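Local coordinates for protein endo-1,4-beta-xylanase (Bacteroides thetaiotaomicron VPI-5482, PDB 3KST) that probably hydrolyses O-glycosyl bonds during xylan degradation, as a calcium-binding glycoside hydrolase of family 43, at residues R147-D150 / G151-W155; W181-L184 / Q185-A189. One frame throughout, in Å; residues are numbered along the deposited sequence.

Contact 1 of 2, residues R147-D150 / G151-W155; sequences RFTD and GNVIW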
loop_
_atom_site.group_PDB
_atom_site.type_symbol
_atom_site.label_atom_id
_atom_site.label_comp_id
_atom_site.label_asym_id
_atom_site.label_seq_id
_atom_site.Cartn_x
_atom_site.Cartn_y
_atom_site.Cartn_z
ATOM N N ARG A 147 -1.439 8.485 11.611
ATOM C CA ARG A 147 -2.177 8.916 12.801
ATOM C C ARG A 147 -2.830 10.237 12.398
ATOM O O ARG A 147 -2.283 11.009 11.582
ATOM C CB ARG A 147 -1.288 9.146 14.005
ATOM C CG ARG A 147 -0.519 7.920 14.455
ATOM C CD ARG A 147 0.482 8.281 15.540
ATOM N NE ARG A 147 -0.132 8.765 16.771
ATOM C CZ ARG A 147 0.509 9.404 17.763
ATOM N NH1 ARG A 147 1.811 9.674 17.681
ATOM N NH2 ARG A 147 -0.165 9.792 18.836
ATOM N N PHE A 148 -3.956 10.521 13.029
ATOM C CA PHE A 148 -4.734 11.734 12.760
ATOM C C PHE A 148 -4.301 12.811 13.756
ATOM O O PHE A 148 -5.063 13.236 14.631
ATOM C CB PHE A 148 -6.228 11.410 12.831
ATOM C CG PHE A 148 -6.596 10.215 12.023
ATOM C CD1 PHE A 148 -6.679 10.303 10.636
ATOM C CD2 PHE A 148 -6.809 8.987 12.629
ATOM C CE1 PHE A 148 -7.005 9.180 9.880
ATOM C CE2 PHE A 148 -7.122 7.874 11.885
ATOM C CZ PHE A 148 -7.228 7.962 10.508
ATOM N N THR A 149 -3.050 13.245 13.616
ATOM C CA THR A 149 -2.421 14.193 14.529
ATOM C C THR A 149 -2.375 15.622 14.018
ATOM O O THR A 149 -2.329 16.550 14.824
ATOM C CB THR A 149 -0.998 13.742 14.895
ATOM O OG1 THR A 149 -0.223 13.494 13.702
ATOM C CG2 THR A 149 -1.058 12.457 15.741
ATOM N N ASP A 150 -2.363 15.799 12.696
ATOM C CA ASP A 150 -2.337 17.149 12.083
ATOM C C ASP A 150 -2.672 16.900 10.627
ATOM O O ASP A 150 -1.808 16.969 9.727
ATOM C CB ASP A 150 -0.967 17.794 12.244
ATOM C CG ASP A 150 -0.943 19.251 11.806
ATOM O OD1 ASP A 150 -1.980 19.800 11.362
ATOM O OD2 ASP A 150 0.130 19.860 11.976
ATOM N N GLY A 151 -3.951 16.604 10.452
ATOM C CA GLY A 151 -4.463 15.987 9.258
ATOM C C GLY A 151 -4.052 14.529 9.366
ATOM O O GLY A 151 -3.677 14.014 10.471
ATOM N N ASN A 152 -4.098 13.822 8.240
ATOM C CA ASN A 152 -3.520 12.493 8.179
ATOM C C ASN A 152 -2.007 12.674 8.076
ATOM O O ASN A 152 -1.535 13.286 7.110
ATOM C CB ASN A 152 -3.996 11.705 6.956
ATOM C CG ASN A 152 -5.458 11.316 7.005
ATOM O OD1 ASN A 152 -6.269 11.818 7.797
ATOM N ND2 ASN A 152 -5.806 10.379 6.131
ATOM N N VAL A 153 -1.276 12.160 9.074
ATOM C CA VAL A 153 0.201 12.222 9.140
ATOM C C VAL A 153 0.796 10.827 9.220
ATOM O O VAL A 153 0.323 9.976 9.981
ATOM C CB VAL A 153 0.637 13.073 10.349
ATOM C CG1 VAL A 153 2.175 13.169 10.458
ATOM C CG2 VAL A 153 0.036 14.442 10.213
ATOM N N ILE A 154 1.828 10.588 8.416
ATOM C CA ILE A 154 2.540 9.334 8.408
ATOM C C ILE A 154 3.556 9.299 9.561
ATOM O O ILE A 154 4.435 10.159 9.665
ATOM C CB ILE A 154 3.253 9.071 7.064
ATOM C CG1 ILE A 154 2.193 8.998 5.953
ATOM C CG2 ILE A 154 4.061 7.742 7.155
ATOM C CD1 ILE A 154 2.757 8.849 4.523
ATOM N N TRP A 155 3.370 8.311 10.419
ATOM C CA TRP A 155 4.237 8.016 11.567
ATOM C C TRP A 155 4.956 6.693 11.349
ATOM O O TRP A 155 4.620 5.913 10.458
ATOM C CB TRP A 155 3.384 7.942 12.846
ATOM C CG TRP A 155 2.973 9.279 13.340
ATOM C CD1 TRP A 155 2.015 10.089 12.824
ATOM C CD2 TRP A 155 3.547 9.980 14.425
ATOM N NE1 TRP A 155 1.922 11.252 13.544
ATOM C CE2 TRP A 155 2.855 11.209 14.544
ATOM C CE3 TRP A 155 4.556 9.675 15.343
ATOM C CZ2 TRP A 155 3.165 12.155 15.538
ATOM C CZ3 TRP A 155 4.869 10.605 16.322
ATOM C CH2 TRP A 155 4.198 11.846 16.385
HETATM O O HOH W 1 -0.940 16.068 7.308
#

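Contact 2 of 2, residues W181-L184 / Q185-A189; sequences WELL and QGKVA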
loop_
_atom_site.group_PDB
_atom_site.type_symbol
_atom_site.label_atom_id
_atom_site.label_comp_id
_atom_site.label_asym_id
_atom_site.label_seq_id
_atom_site.Cartn_x
_atom_site.Cartn_y
_atom_site.Cartn_z
ATOM N N TRP A 181 1.040 21.080 -3.981
ATOM C CA TRP A 181 0.464 19.870 -4.611
ATOM C C TRP A 181 -0.153 18.916 -3.591
ATOM O O TRP A 181 -1.059 18.162 -3.944
ATOM C CB TRP A 181 1.471 19.109 -5.479
ATOM C CG TRP A 181 2.459 18.193 -4.760
ATOM C CD1 TRP A 181 3.735 18.496 -4.364
ATOM C CD2 TRP A 181 2.242 16.825 -4.379
ATOM N NE1 TRP A 181 4.307 17.418 -3.742
ATOM C CE2 TRP A 181 3.429 16.372 -3.754
ATOM C CE3 TRP A 181 1.143 15.944 -4.487
ATOM C CZ2 TRP A 181 3.553 15.072 -3.230
ATOM C CZ3 TRP A 181 1.271 14.655 -3.996
ATOM C CH2 TRP A 181 2.471 14.229 -3.375
ATOM N N GLU A 182 0.356 18.963 -2.352
ATOM C CA GLU A 182 -0.138 18.151 -1.224
ATOM C C GLU A 182 -1.342 18.746 -0.478
ATOM O O GLU A 182 -1.831 18.111 0.447
ATOM C CB GLU A 182 0.978 17.996 -0.157
ATOM C CG GLU A 182 2.246 17.361 -0.640
ATOM C CD GLU A 182 3.385 17.433 0.354
ATOM O OE1 GLU A 182 3.425 18.369 1.206
ATOM O OE2 GLU A 182 4.284 16.578 0.227
ATOM N N LEU A 183 -1.770 19.962 -0.828
ATOM C CA LEU A 183 -2.854 20.680 -0.184
ATOM C C LEU A 183 -3.916 21.156 -1.201
ATOM O O LEU A 183 -4.390 22.300 -1.143
ATOM C CB LEU A 183 -2.270 21.864 0.628
ATOM C CG LEU A 183 -1.263 21.483 1.736
ATOM C CD1 LEU A 183 -0.531 22.705 2.279
ATOM C CD2 LEU A 183 -1.964 20.729 2.835
ATOM N N LEU A 184 -4.260 20.278 -2.145
ATOM C CA LEU A 184 -5.373 20.518 -3.052
ATOM C C LEU A 184 -6.717 20.300 -2.328
ATOM O O LEU A 184 -7.674 21.030 -2.586
ATOM C CB LEU A 184 -5.255 19.655 -4.308
ATOM C CG LEU A 184 -4.132 19.938 -5.305
ATOM C CD1 LEU A 184 -3.993 18.768 -6.292
ATOM C CD2 LEU A 184 -4.343 21.266 -6.078
ATOM N N GLN A 185 -6.807 19.303 -1.436
ATOM C CA GLN A 185 -8.034 19.041 -0.684
ATOM C C GLN A 185 -7.700 18.399 0.663
ATOM O O GLN A 185 -7.027 17.383 0.688
ATOM C CB GLN A 185 -8.966 18.137 -1.484
ATOM C CG GLN A 185 -10.265 17.837 -0.811
ATOM C CD GLN A 185 -11.243 17.061 -1.689
ATOM O OE1 GLN A 185 -11.221 17.162 -2.920
ATOM N NE2 GLN A 185 -12.120 16.298 -1.055
ATOM N N GLY A 186 -8.154 19.004 1.758
ATOM C CA GLY A 186 -7.862 18.494 3.086
ATOM C C GLY A 186 -6.387 18.630 3.416
ATOM O O GLY A 186 -5.651 19.344 2.741
ATOM N N LYS A 187 -5.968 17.936 4.477
ATOM C CA LYS A 187 -4.568 17.919 4.927
ATOM C C LYS A 187 -4.288 16.434 5.139
ATOM O O LYS A 187 -4.611 15.880 6.185
ATOM C CB LYS A 187 -4.415 18.745 6.199
ATOM C CG LYS A 187 -2.984 18.899 6.615
ATOM C CD LYS A 187 -2.810 19.794 7.830
ATOM C CE LYS A 187 -1.343 20.000 8.118
ATOM N NZ LYS A 187 -1.035 21.011 9.155
ATOM N N VAL A 188 -3.715 15.798 4.110
ATOM C CA VAL A 188 -3.549 14.343 4.062
ATOM C C VAL A 188 -2.231 13.884 3.450
ATOM O O VAL A 188 -1.929 14.279 2.334
ATOM C CB VAL A 188 -4.692 13.705 3.190
ATOM C CG1 VAL A 188 -4.495 12.167 2.990
ATOM C CG2 VAL A 188 -6.083 13.999 3.782
ATOM N N ALA A 189 -1.465 13.094 4.203
ATOM C CA ALA A 189 -0.257 12.405 3.756
ATOM C C ALA A 189 -0.562 10.975 4.242
ATOM O O ALA A 189 -0.919 10.765 5.423
ATOM C CB ALA A 189 0.969 12.959 4.419
HETATM O O HOH W 2 -4.003 17.156 1.660
#

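Contact 1 of 2, residues R147-D150 / G151-W155
Arg147 lies over the indole of Trp155 beside the turn of a beta hairpin, whose strands 141-148 and 152-158 form the middle of a four-stranded antiparallel sheet, one blade of the five-bladed beta-propeller of family 43 glycoside hydrolases. The hairpin illustrates how one face of a tight turn can be more closely packed than the other. Arg147 and Val153 form a hydrogen-bonded antiparallel pair next to the turn, Arg147 N giving to Val153 O at 2.8 Å and Val153 N to Arg147 O at 2.9 Å. On the face that carries these two side chains the packing is close. Arg147 CD sits over the five-membered ring of Trp155, 3.5 Å from its centroid, as a CH-pi contact, and the bend at chi3 (64°) carries the guanidinium over the six-membered ring, where CZ makes a cation-pi contact with the centroid at 4.4 Å. The planes are 60° apart, so NH1 dips toward the ring instead of stacking flat; NE pairs with Glu126. In the plane of the indole, NE1 donates to Thr149 OG1 at 3.1 Å, a bond directed from the second strand back to the turn. A leucine in place of Trp155 would probably leave Thr149 OG1 without this donor and the arginine without its aromatic floor. Asp150 CB touches Val153 CG2, while its carboxylate forms salt bridges with Lys187 and Lys176. The face of Phe148 and Asn152 is more exposed. Asn152 OD1 lies at the Phe148 ring edge, 3.2 Å from CD1, and ND2 bonds to Glu190, the predicted proton donor. Gly151, with phi at 76°, suits the turn. A water bridges the two segments, donating to Asp150 O at 2.7 Å and to Asn152 O at 2.9 Å.

Contact 2 of 2, residues W181-L184 / Q185-A189
Glu182 and Val188 face each other across a bend in which the chain leaves a short 3-10 segment and doubles round without regular structure, their CA atoms 7.4 Å apart, with no hydrogen bond between the two segments. A water takes up the separation: it accepts from Val188 N at 2.8 Å and can donate to Glu182 O, at 2.7 Å, and to Gln185 O, at 3.2 Å, though not necessarily to both at once, since more acceptors surround it than it has protons. Gly186 has a positive phi of 68°, a conformation that favours glycine. Side chains add little across the bend. Leu183, with CG beside its own backbone N (chi1 -59°), brings CD2 to 3.9 Å from Gly186 O, and the same methyl is 4.3 Å from Lys187 CG. The polar ends bond to other parts of the chain. Gln185, extended beyond CG, carries OE1 to Asn212, while the fully stretched Lys187 delivers NZ to Asp150. Glu182 is buried: OE2 is hydrogen-bonded to Tyr205 OH, and OE1 forms a salt bridge with Lys231 and hydrogen bonds with the backbone N of Glu178 and Val179. Its CG lies over the centre of the neighbouring Trp181 ring, 3.5 Å above the plane. The whole is a water-bridged connection between two blades of the beta-propeller, leading straight into the strand that bears Glu190, predicted to be the proton donor.

Overall arrangement
Followed from the N terminus, the chain first reaches contact 1, which closes the hairpin turn between strands 141-148 and 152-158 within one antiparallel sheet. It then runs through strand 172-175, an outermost strand of that sheet, before contact 2 folds the linking loop back ahead of strand 189-197, at the edge of the next sheet. The two contacts follow in series, neither enclosing the other, with centres about 12 Å apart. They meet where the two blades adjoin: a salt bridge joins Asp150 to Lys187, Asn152 O is probably bonded to Ala189 N, and Ile154 packs on Ala189. Together they tie neighbouring blades beside the predicted catalytic residue Glu190.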